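Local coordinates for protein 2-oxoadipate dioxygenase/decarboxylase, chloroplastic/amyloplastic (Oryza sativa, PDB 6W1K) that catalyses the iron(II)-dependent decarboxylation and hydroxylation of 2-oxoadipate to D-2-hydroxyglutarate, a step in the breakdown of lysine, at residues D68-K73 with N189-N194; F60-F65 with E77-F82. All blocks are in the same frame, centred on the assembly; numbering follows the deposited sequence.

Contact 1 of 2, residues D68-K73 with N189-N194. With OOG (2-oxoadipic acid), chain F.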
ATOM      1  N   ASP A  68      14.476   9.739 -13.048  1.00 35.93           N
ATOM      2  CA  ASP A  68      13.954  10.237 -14.334  1.00 38.62           C
ATOM      3  C   ASP A  68      12.444  10.432 -14.302  1.00 34.79           C
ATOM      4  O   ASP A  68      11.739  10.185 -15.281  1.00 35.28           O
ATOM      5  CB  ASP A  68      14.335   9.303 -15.486  1.00 47.81           C
ATOM      6  CG  ASP A  68      15.848   9.213 -15.709  1.00 56.59           C
ATOM      7  OD1 ASP A  68      16.288   8.211 -16.325  1.00 59.56           O
ATOM      8  OD2 ASP A  68      16.593  10.128 -15.271  1.00 55.61           O
ATOM      9  N   GLY A  69      11.944  10.918 -13.176  1.00 31.19           N
ATOM     10  CA  GLY A  69      10.532  11.183 -13.038  1.00 29.03           C
ATOM     11  C   GLY A  69       9.638   9.972 -12.858  1.00 27.36           C
ATOM     12  O   GLY A  69       8.420  10.127 -12.897  1.00 27.05           O
ATOM     13  N   TYR A  70      10.189   8.775 -12.692  1.00 24.53           N
ATOM     14  CA  TYR A  70       9.387   7.560 -12.502  1.00 24.29           C
ATOM     15  C   TYR A  70       8.988   7.331 -11.046  1.00 23.55           C
ATOM     16  O   TYR A  70       8.340   6.318 -10.734  1.00 21.94           O
ATOM     17  CB  TYR A  70      10.153   6.348 -13.074  1.00 24.31           C
ATOM     18  CG  TYR A  70       9.851   6.168 -14.558  1.00 25.20           C
ATOM     19  CD1 TYR A  70      10.467   6.963 -15.521  1.00 23.97           C
ATOM     20  CD2 TYR A  70       8.867   5.270 -14.990  1.00 26.23           C
ATOM     21  CE1 TYR A  70      10.128   6.855 -16.863  1.00 23.99           C
ATOM     22  CE2 TYR A  70       8.520   5.163 -16.334  1.00 24.91           C
ATOM     23  CZ  TYR A  70       9.135   5.961 -17.250  1.00 25.17           C
ATOM     24  OH  TYR A  70       8.778   5.824 -18.571  1.00 26.84           O
ATOM     25  N   GLY A  71       9.335   8.249 -10.154  1.00 24.21           N
ATOM     26  CA  GLY A  71       9.182   8.062  -8.716  1.00 23.73           C
ATOM     27  C   GLY A  71       7.834   8.489  -8.176  1.00 23.13           C
ATOM     28  O   GLY A  71       6.807   8.410  -8.850  1.00 22.89           O
ATOM     29  N   ILE A  72       7.844   8.916  -6.916  1.00 23.33           N
ATOM     30  CA  ILE A  72       6.608   9.245  -6.217  1.00 23.94           C
ATOM     31  C   ILE A  72       5.753  10.201  -7.049  1.00 24.51           C
ATOM     32  O   ILE A  72       4.538  10.030  -7.158  1.00 23.51           O
ATOM     33  CB  ILE A  72       6.925   9.828  -4.840  1.00 23.90           C
ATOM     34  CG1 ILE A  72       7.556   8.769  -3.941  1.00 24.50           C
ATOM     35  CG2 ILE A  72       5.666  10.359  -4.182  1.00 24.09           C
ATOM     36  CD1 ILE A  72       8.243   9.343  -2.743  1.00 25.94           C
ATOM     37  N   LYS A  73       6.379  11.201  -7.671  1.00 26.22           N
ATOM     38  CA  LYS A  73       5.607  12.227  -8.354  1.00 29.60           C
ATOM     39  C   LYS A  73       4.793  11.667  -9.519  1.00 28.28           C
ATOM     40  O   LYS A  73       3.767  12.263  -9.888  1.00 29.69           O
ATOM     41  CB  LYS A  73       6.544  13.323  -8.833  1.00 36.54           C
ATOM     42  CG  LYS A  73       7.556  12.848  -9.847  1.00 45.15           C
ATOM     43  CD  LYS A  73       8.263  14.021 -10.526  1.00 53.57           C
ATOM     44  CE  LYS A  73       9.509  14.428  -9.793  1.00 62.75           C
ATOM     45  NZ  LYS A  73      10.531  15.006 -10.720  1.00 66.61           N
ATOM     46  N   ASN A 189       6.417  -5.726 -11.241  1.00 21.93           N
ATOM     47  CA  ASN A 189       5.057  -5.308 -10.876  1.00 22.39           C
ATOM     48  C   ASN A 189       4.742  -3.859 -11.234  1.00 22.41           C
ATOM     49  O   ASN A 189       3.562  -3.513 -11.364  1.00 21.69           O
ATOM     50  CB  ASN A 189       4.801  -5.499  -9.361  1.00 23.15           C
ATOM     51  CG  ASN A 189       4.706  -6.973  -8.947  1.00 24.14           C
ATOM     52  OD1 ASN A 189       3.690  -7.628  -9.142  1.00 25.41           O
ATOM     53  ND2 ASN A 189       5.788  -7.500  -8.394  1.00 23.30           N
ATOM     54  N   GLY A 190       5.743  -2.994 -11.350  1.00 22.83           N
ATOM     55  CA  GLY A 190       5.471  -1.632 -11.779  1.00 23.24           C
ATOM     56  C   GLY A 190       4.555  -0.918 -10.795  1.00 22.68           C
ATOM     57  O   GLY A 190       4.696  -1.027  -9.576  1.00 23.88           O
ATOM     58  N   TYR A 191       3.616  -0.176 -11.345  1.00 21.92           N
ATOM     59  CA  TYR A 191       2.692   0.656 -10.598  1.00 20.24           C
ATOM     60  C   TYR A 191       1.468  -0.106 -10.074  1.00 20.17           C
ATOM     61  O   TYR A 191       0.473   0.530  -9.667  1.00 21.14           O
ATOM     62  CB  TYR A 191       2.256   1.794 -11.504  1.00 20.20           C
ATOM     63  CG  TYR A 191       3.333   2.775 -11.879  1.00 21.21           C
ATOM     64  CD1 TYR A 191       3.837   3.661 -10.944  1.00 22.33           C
ATOM     65  CD2 TYR A 191       3.818   2.835 -13.186  1.00 22.68           C
ATOM     66  CE1 TYR A 191       4.798   4.572 -11.282  1.00 24.09           C
ATOM     67  CE2 TYR A 191       4.762   3.742 -13.529  1.00 24.13           C
ATOM     68  CZ  TYR A 191       5.244   4.627 -12.576  1.00 25.07           C
ATOM     69  OH  TYR A 191       6.194   5.559 -12.917  1.00 25.74           O
ATOM     70  N   ALA A 192       1.510  -1.435 -10.070  1.00 22.26           N
ATOM     71  CA  ALA A 192       0.419  -2.224  -9.520  1.00 22.84           C
ATOM     72  C   ALA A 192       0.269  -1.935  -8.038  1.00 23.28           C
ATOM     73  O   ALA A 192       1.242  -1.691  -7.321  1.00 24.21           O
ATOM     74  CB  ALA A 192       0.651  -3.726  -9.706  1.00 23.48           C
ATOM     75  N   LEU A 193      -0.974  -1.934  -7.580  1.00 23.25           N
ATOM     76  CA  LEU A 193      -1.219  -1.766  -6.155  1.00 24.30           C
ATOM     77  C   LEU A 193      -0.429  -2.809  -5.371  1.00 24.71           C
ATOM     78  O   LEU A 193      -0.561  -4.019  -5.617  1.00 24.19           O
ATOM     79  CB  LEU A 193      -2.708  -1.916  -5.908  1.00 24.75           C
ATOM     80  CG  LEU A 193      -3.168  -1.759  -4.485  1.00 25.41           C
ATOM     81  CD1 LEU A 193      -3.005  -0.322  -3.966  1.00 24.09           C
ATOM     82  CD2 LEU A 193      -4.625  -2.192  -4.481  1.00 26.95           C
ATOM     83  N   ASN A 194       0.409  -2.342  -4.444  1.00 24.25           N
ATOM     84  CA  ASN A 194       1.272  -3.251  -3.682  1.00 25.71           C
ATOM     85  C   ASN A 194       0.519  -3.888  -2.516  1.00 25.12           C
ATOM     86  O   ASN A 194       0.755  -5.059  -2.175  1.00 26.01           O
ATOM     87  CB  ASN A 194       2.496  -2.480  -3.192  1.00 27.67           C
ATOM     88  CG  ASN A 194       3.304  -3.262  -2.200  1.00 30.67           C
ATOM     89  OD1 ASN A 194       3.121  -3.123  -0.999  1.00 30.36           O
ATOM     90  ND2 ASN A 194       4.191  -4.109  -2.696  1.00 29.44           N
TER
HETATM   91  C2  OOG F 402       4.741  -0.217   1.785  1.00 78.91           C
HETATM   92  C3  OOG F 402       5.069  -0.699   3.199  1.00 79.22           C
HETATM   93  C4  OOG F 402       4.788   0.413   4.215  1.00 79.11           C
HETATM   94  C6  OOG F 402       2.847   0.818   5.970  1.00 77.31           C
HETATM   95  O4  OOG F 402       3.622   1.402   6.769  1.00 77.02           O
HETATM   96  O3  OOG F 402       1.699   0.493   6.347  1.00 76.29           O
HETATM   97  C5  OOG F 402       3.299   0.506   4.549  1.00 78.50           C
HETATM   98  C1  OOG F 402       5.220  -1.209   0.715  1.00 77.90           C
HETATM   99  O1  OOG F 402       5.335  -0.861  -0.409  1.00 76.90           O
HETATM  100  O2  OOG F 402       5.524  -2.534   1.032  1.00 77.46           O
HETATM  101  O5  OOG F 402       2.484   0.340   3.712  1.00 78.85           O
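Y191 sets its CG opposite its own carbonyl carbon (chi1 -66°), a turn that brings the end of its phenol to Y70 O and Y70 CD2. The two side chains cross at about a right angle, and the hydroxyl does the touching: Y191 OH lies 3.2 Å from Y70 O and 3.4 Å from Y70 CD2. The approach to the Y70 ring is oblique. Beyond the hydroxyl there is little apolar contact, with Y70 CD2 4.4 Å from Y191 CZ.

A tyrosine suits position 191 because its ring packs among A154, A157 and T64 while its end remains polar. At position 70 the backbone offers the acceptor, and the side chain is engaged on its own account: Y70 OH is hydrogen-bonded to S147 OG and G148 O, with the ring against I144.

Y191 follows G190 in a type II' turn closed by A192 N to N189 O at 3.2 Å. The positive phi of G190 is easily adopted without a CB, so the helix 181-189 can stop and the chain turn sharply. Farther on, N194 lines the 2-oxoadipate pocket, and it is followed by H195, which binds the catalytic iron(II), here replaced by nickel.

Only 102 Å² is buried, and one hydroxyl, lying against both a carbonyl oxygen and ring carbons, makes most of the contact. Y191 OH has its stronger partner in S74 OG, so a bond from it to Y70 O is possible but not certain; the chemistry implies a buried phenol oxygen kept among polar partners at the start of helix 72-81.

Contact 2 of 2, residues F60-F65 with E77-F82. With OOG (2-oxoadipic acid), chain F.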
ATOM      1  N   PHE A  60      -3.955   2.497   0.530  1.00 25.03           N
ATOM      2  CA  PHE A  60      -3.385   1.834  -0.629  1.00 25.27           C
ATOM      3  C   PHE A  60      -1.897   2.153  -0.620  1.00 24.35           C
ATOM      4  O   PHE A  60      -1.519   3.247  -0.209  1.00 24.32           O
ATOM      5  CB  PHE A  60      -3.975   2.380  -1.927  1.00 24.14           C
ATOM      6  CG  PHE A  60      -5.308   1.816  -2.323  1.00 25.38           C
ATOM      7  CD1 PHE A  60      -6.059   1.043  -1.449  1.00 25.91           C
ATOM      8  CD2 PHE A  60      -5.815   2.080  -3.596  1.00 28.35           C
ATOM      9  CE1 PHE A  60      -7.258   0.531  -1.815  1.00 27.90           C
ATOM     10  CE2 PHE A  60      -7.024   1.545  -3.992  1.00 29.91           C
ATOM     11  CZ  PHE A  60      -7.760   0.775  -3.077  1.00 29.93           C
ATOM     12  N   ALA A  61      -1.049   1.235  -1.113  1.00 24.30           N
ATOM     13  CA  ALA A  61       0.391   1.504  -1.180  1.00 23.29           C
ATOM     14  C   ALA A  61       0.933   1.138  -2.565  1.00 22.41           C
ATOM     15  O   ALA A  61       0.416   0.236  -3.222  1.00 23.20           O
ATOM     16  CB  ALA A  61       1.149   0.755  -0.085  1.00 24.74           C
ATOM     17  N   PHE A  62       1.908   1.917  -3.034  1.00 21.68           N
ATOM     18  CA  PHE A  62       2.515   1.761  -4.359  1.00 21.28           C
ATOM     19  C   PHE A  62       4.028   1.897  -4.219  1.00 22.64           C
ATOM     20  O   PHE A  62       4.516   2.593  -3.325  1.00 23.17           O
ATOM     21  CB  PHE A  62       2.011   2.808  -5.389  1.00 21.48           C
ATOM     22  CG  PHE A  62       0.517   2.809  -5.590  1.00 21.79           C
ATOM     23  CD1 PHE A  62      -0.311   3.563  -4.766  1.00 22.82           C
ATOM     24  CD2 PHE A  62      -0.054   2.062  -6.594  1.00 22.32           C
ATOM     25  CE1 PHE A  62      -1.671   3.545  -4.963  1.00 23.12           C
ATOM     26  CE2 PHE A  62      -1.418   2.037  -6.811  1.00 23.23           C
ATOM     27  CZ  PHE A  62      -2.228   2.797  -6.000  1.00 23.42           C
ATOM     28  N   ARG A  63       4.764   1.250  -5.146  1.00 22.83           N
ATOM     29  CA  ARG A  63       6.213   1.286  -5.202  1.00 22.26           C
ATOM     30  C   ARG A  63       6.695   1.815  -6.547  1.00 21.59           C
ATOM     31  O   ARG A  63       6.067   1.578  -7.588  1.00 21.65           O
ATOM     32  CB  ARG A  63       6.792  -0.108  -4.974  1.00 23.38           C
ATOM     33  CG  ARG A  63       6.447  -0.698  -3.613  1.00 25.19           C
ATOM     34  CD  ARG A  63       7.185  -1.992  -3.374  1.00 26.58           C
ATOM     35  NE  ARG A  63       6.886  -2.536  -2.056  1.00 28.79           N
ATOM     36  CZ  ARG A  63       7.296  -3.729  -1.648  1.00 31.11           C
ATOM     37  NH1 ARG A  63       8.023  -4.489  -2.461  1.00 31.45           N
ATOM     38  NH2 ARG A  63       6.975  -4.165  -0.449  1.00 31.18           N
ATOM     39  N   THR A  64       7.816   2.534  -6.528  1.00 21.33           N
ATOM     40  CA  THR A  64       8.271   3.177  -7.754  1.00 21.37           C
ATOM     41  C   THR A  64       9.794   3.279  -7.796  1.00 21.98           C
ATOM     42  O   THR A  64      10.481   3.132  -6.778  1.00 21.18           O
ATOM     43  CB  THR A  64       7.685   4.585  -7.907  1.00 22.58           C
ATOM     44  OG1 THR A  64       8.327   5.464  -6.961  1.00 23.67           O
ATOM     45  CG2 THR A  64       6.169   4.634  -7.668  1.00 23.17           C
ATOM     46  N   PHE A  65      10.317   3.557  -8.991  1.00 24.50           N
ATOM     47  CA  PHE A  65      11.739   3.840  -9.168  1.00 25.66           C
ATOM     48  C   PHE A  65      11.979   5.345  -9.111  1.00 25.67           C
ATOM     49  O   PHE A  65      11.466   6.092  -9.956  1.00 25.27           O
ATOM     50  CB  PHE A  65      12.229   3.305 -10.507  1.00 26.18           C
ATOM     51  CG  PHE A  65      12.341   1.806 -10.572  1.00 28.29           C
ATOM     52  CD1 PHE A  65      13.203   1.121  -9.744  1.00 28.43           C
ATOM     53  CD2 PHE A  65      11.621   1.095 -11.522  1.00 30.67           C
ATOM     54  CE1 PHE A  65      13.340  -0.269  -9.848  1.00 29.12           C
ATOM     55  CE2 PHE A  65      11.744  -0.289 -11.635  1.00 32.05           C
ATOM     56  CZ  PHE A  65      12.588  -0.972 -10.790  1.00 30.49           C
ATOM     57  N   GLU A  77       0.644  13.001  -8.620  1.00 28.37           N
ATOM     58  CA  GLU A  77      -0.112  14.026  -9.341  1.00 31.79           C
ATOM     59  C   GLU A  77      -1.556  13.593  -9.620  1.00 28.32           C
ATOM     60  O   GLU A  77      -2.475  14.426  -9.623  1.00 26.25           O
ATOM     61  CB  GLU A  77       0.611  14.333 -10.650  1.00 43.51           C
ATOM     62  CG  GLU A  77       0.227  15.622 -11.316  1.00 57.81           C
ATOM     63  CD  GLU A  77       0.696  15.690 -12.777  1.00 73.42           C
ATOM     64  OE1 GLU A  77       0.053  16.443 -13.546  1.00 74.35           O
ATOM     65  OE2 GLU A  77       1.678  14.990 -13.157  1.00 74.09           O
ATOM     66  N   PHE A  78      -1.766  12.315  -9.921  1.00 25.16           N
ATOM     67  CA  PHE A  78      -3.129  11.825 -10.051  1.00 23.45           C
ATOM     68  C   PHE A  78      -3.919  12.076  -8.774  1.00 23.12           C
ATOM     69  O   PHE A  78      -5.022  12.646  -8.813  1.00 23.13           O
ATOM     70  CB  PHE A  78      -3.134  10.324 -10.372  1.00 23.71           C
ATOM     71  CG  PHE A  78      -4.512   9.694 -10.257  1.00 24.16           C
ATOM     72  CD1 PHE A  78      -5.512  10.027 -11.147  1.00 24.85           C
ATOM     73  CD2 PHE A  78      -4.786   8.804  -9.233  1.00 23.63           C
ATOM     74  CE1 PHE A  78      -6.795   9.458 -11.054  1.00 24.34           C
ATOM     75  CE2 PHE A  78      -6.054   8.229  -9.122  1.00 24.44           C
ATOM     76  CZ  PHE A  78      -7.070   8.573 -10.019  1.00 24.21           C
ATOM     77  N   PHE A  79      -3.377  11.640  -7.631  1.00 22.24           N
ATOM     78  CA  PHE A  79      -4.127  11.733  -6.375  1.00 22.62           C
ATOM     79  C   PHE A  79      -4.340  13.180  -5.964  1.00 22.90           C
ATOM     80  O   PHE A  79      -5.437  13.533  -5.495  1.00 21.76           O
ATOM     81  CB  PHE A  79      -3.454  10.916  -5.254  1.00 22.15           C
ATOM     82  CG  PHE A  79      -3.491   9.448  -5.522  1.00 22.27           C
ATOM     83  CD1 PHE A  79      -4.681   8.738  -5.379  1.00 21.72           C
ATOM     84  CD2 PHE A  79      -2.366   8.776  -5.978  1.00 22.76           C
ATOM     85  CE1 PHE A  79      -4.762   7.433  -5.663  1.00 22.76           C
ATOM     86  CE2 PHE A  79      -2.457   7.455  -6.289  1.00 23.84           C
ATOM     87  CZ  PHE A  79      -3.653   6.779  -6.125  1.00 23.51           C
ATOM     88  N   THR A  80      -3.334  14.054  -6.153  1.00 24.72           N
ATOM     89  CA  THR A  80      -3.550  15.464  -5.824  1.00 25.44           C
ATOM     90  C   THR A  80      -4.499  16.153  -6.809  1.00 24.41           C
ATOM     91  O   THR A  80      -5.178  17.108  -6.422  1.00 23.64           O
ATOM     92  CB  THR A  80      -2.225  16.244  -5.732  1.00 26.32           C
ATOM     93  OG1 THR A  80      -1.494  16.149  -6.957  1.00 27.47           O
ATOM     94  CG2 THR A  80      -1.375  15.674  -4.579  1.00 25.58           C
ATOM     95  N   ASP A  81      -4.592  15.684  -8.064  1.00 24.42           N
ATOM     96  CA  ASP A  81      -5.659  16.145  -8.956  1.00 24.67           C
ATOM     97  C   ASP A  81      -7.058  15.815  -8.396  1.00 22.41           C
ATOM     98  O   ASP A  81      -8.021  16.528  -8.655  1.00 23.37           O
ATOM     99  CB  ASP A  81      -5.515  15.501 -10.338  1.00 26.27           C
ATOM    100  CG  ASP A  81      -4.393  16.106 -11.199  1.00 29.14           C
ATOM    101  OD1 ASP A  81      -3.829  17.169 -10.868  1.00 29.20           O
ATOM    102  OD2 ASP A  81      -4.087  15.461 -12.233  1.00 29.45           O
ATOM    103  N   PHE A  82      -7.176  14.745  -7.626  1.00 21.18           N
ATOM    104  CA  PHE A  82      -8.424  14.357  -6.977  1.00 21.11           C
ATOM    105  C   PHE A  82      -8.402  14.639  -5.475  1.00 23.48           C
ATOM    106  O   PHE A  82      -8.981  13.906  -4.674  1.00 24.24           O
ATOM    107  CB  PHE A  82      -8.728  12.899  -7.327  1.00 20.59           C
ATOM    108  CG  PHE A  82      -9.136  12.756  -8.775  1.00 21.71           C
ATOM    109  CD1 PHE A  82     -10.430  13.114  -9.187  1.00 21.35           C
ATOM    110  CD2 PHE A  82      -8.213  12.365  -9.740  1.00 21.41           C
ATOM    111  CE1 PHE A  82     -10.810  13.079 -10.535  1.00 23.48           C
ATOM    112  CE2 PHE A  82      -8.587  12.308 -11.084  1.00 22.78           C
ATOM    113  CZ  PHE A  82      -9.881  12.660 -11.483  1.00 24.30           C
TER
HETATM  114  C2  OOG F 402       4.741  -0.217   1.785  1.00 78.91           C
HETATM  115  C3  OOG F 402       5.069  -0.699   3.199  1.00 79.22           C
HETATM  116  C4  OOG F 402       4.788   0.413   4.215  1.00 79.11           C
HETATM  117  C6  OOG F 402       2.847   0.818   5.970  1.00 77.31           C
HETATM  118  O4  OOG F 402       3.622   1.402   6.769  1.00 77.02           O
HETATM  119  O3  OOG F 402       1.699   0.493   6.347  1.00 76.29           O
HETATM  120  C5  OOG F 402       3.299   0.506   4.549  1.00 78.50           C
HETATM  121  C1  OOG F 402       5.220  -1.209   0.715  1.00 77.90           C
HETATM  122  O1  OOG F 402       5.335  -0.861  -0.409  1.00 76.90           O
HETATM  123  O2  OOG F 402       5.524  -2.534   1.032  1.00 77.46           O
HETATM  124  O5  OOG F 402       2.484   0.340   3.712  1.00 78.85           O
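F62 meets F79 where the strand 57-65 looks onto the helix 72-81. Along the strand, F60 also points toward the helix but stops short of touching it. A61 turns to the other side, where its small CB fits 4.0 Å from O5, the keto oxygen of 2-oxoadipate. F62 returns to the helix side: its CE1 comes 4.0 Å from F79 CZ, the side chains approaching from opposite directions with ring planes at 42°, an oblique pairing. Phenylalanine suits both positions, which are buried and face each other between strand and helix, because large rings without polar atoms can meet there and need no hydrogen-bond partners. F79 is flanked in turn by F78, whose CD2 lies 3.7 Å above its ring.

R63, again on the substrate side, is extended from CG to NE and presents the edge of its guanidinium to the carboxylate remote from the keto group. R63 NE bonds O1 at 2.8 Å and R63 NH2 bonds O2 at 2.6 Å, both almost straight (175° and 174°). R63 NH1 is hydrogen-bonded to T306 OG1, and the guanidinium makes a cation-pi contact with W185. A leucine in place of R63 would probably leave this carboxylate without its paired donors and its counter-charge.

I122 of the parallel strand 121-127 touches both F62 and F79, while M29 of helix 16-36 reaches F62. The order strand, helix 72-81, then strands 85-92, 97-103 and 121-127 is consistent with the βαβββ module of vicinal oxygen chelate folds.

How the contacts relate
From the N terminus, the strand 57-65 comes first, and contact 2 closes a short loop from it to the helix 72-81, with 11 residues between the segments. Segment 68-73 lies within that loop, yet its partner, 189-194, comes after another 115 residues; the segments therefore alternate and the two contacts cross. Contact 1 closes the much longer loop, joining the start of helix 72-81 to the turn before strand 195-199. They also touch directly: N194 N lies 2.9 Å from A61 O, a probable hydrogen bond, and Y70 O packs against T64 CB. Together they tie one helix to the strand and the loop that both border 2-oxoadipate.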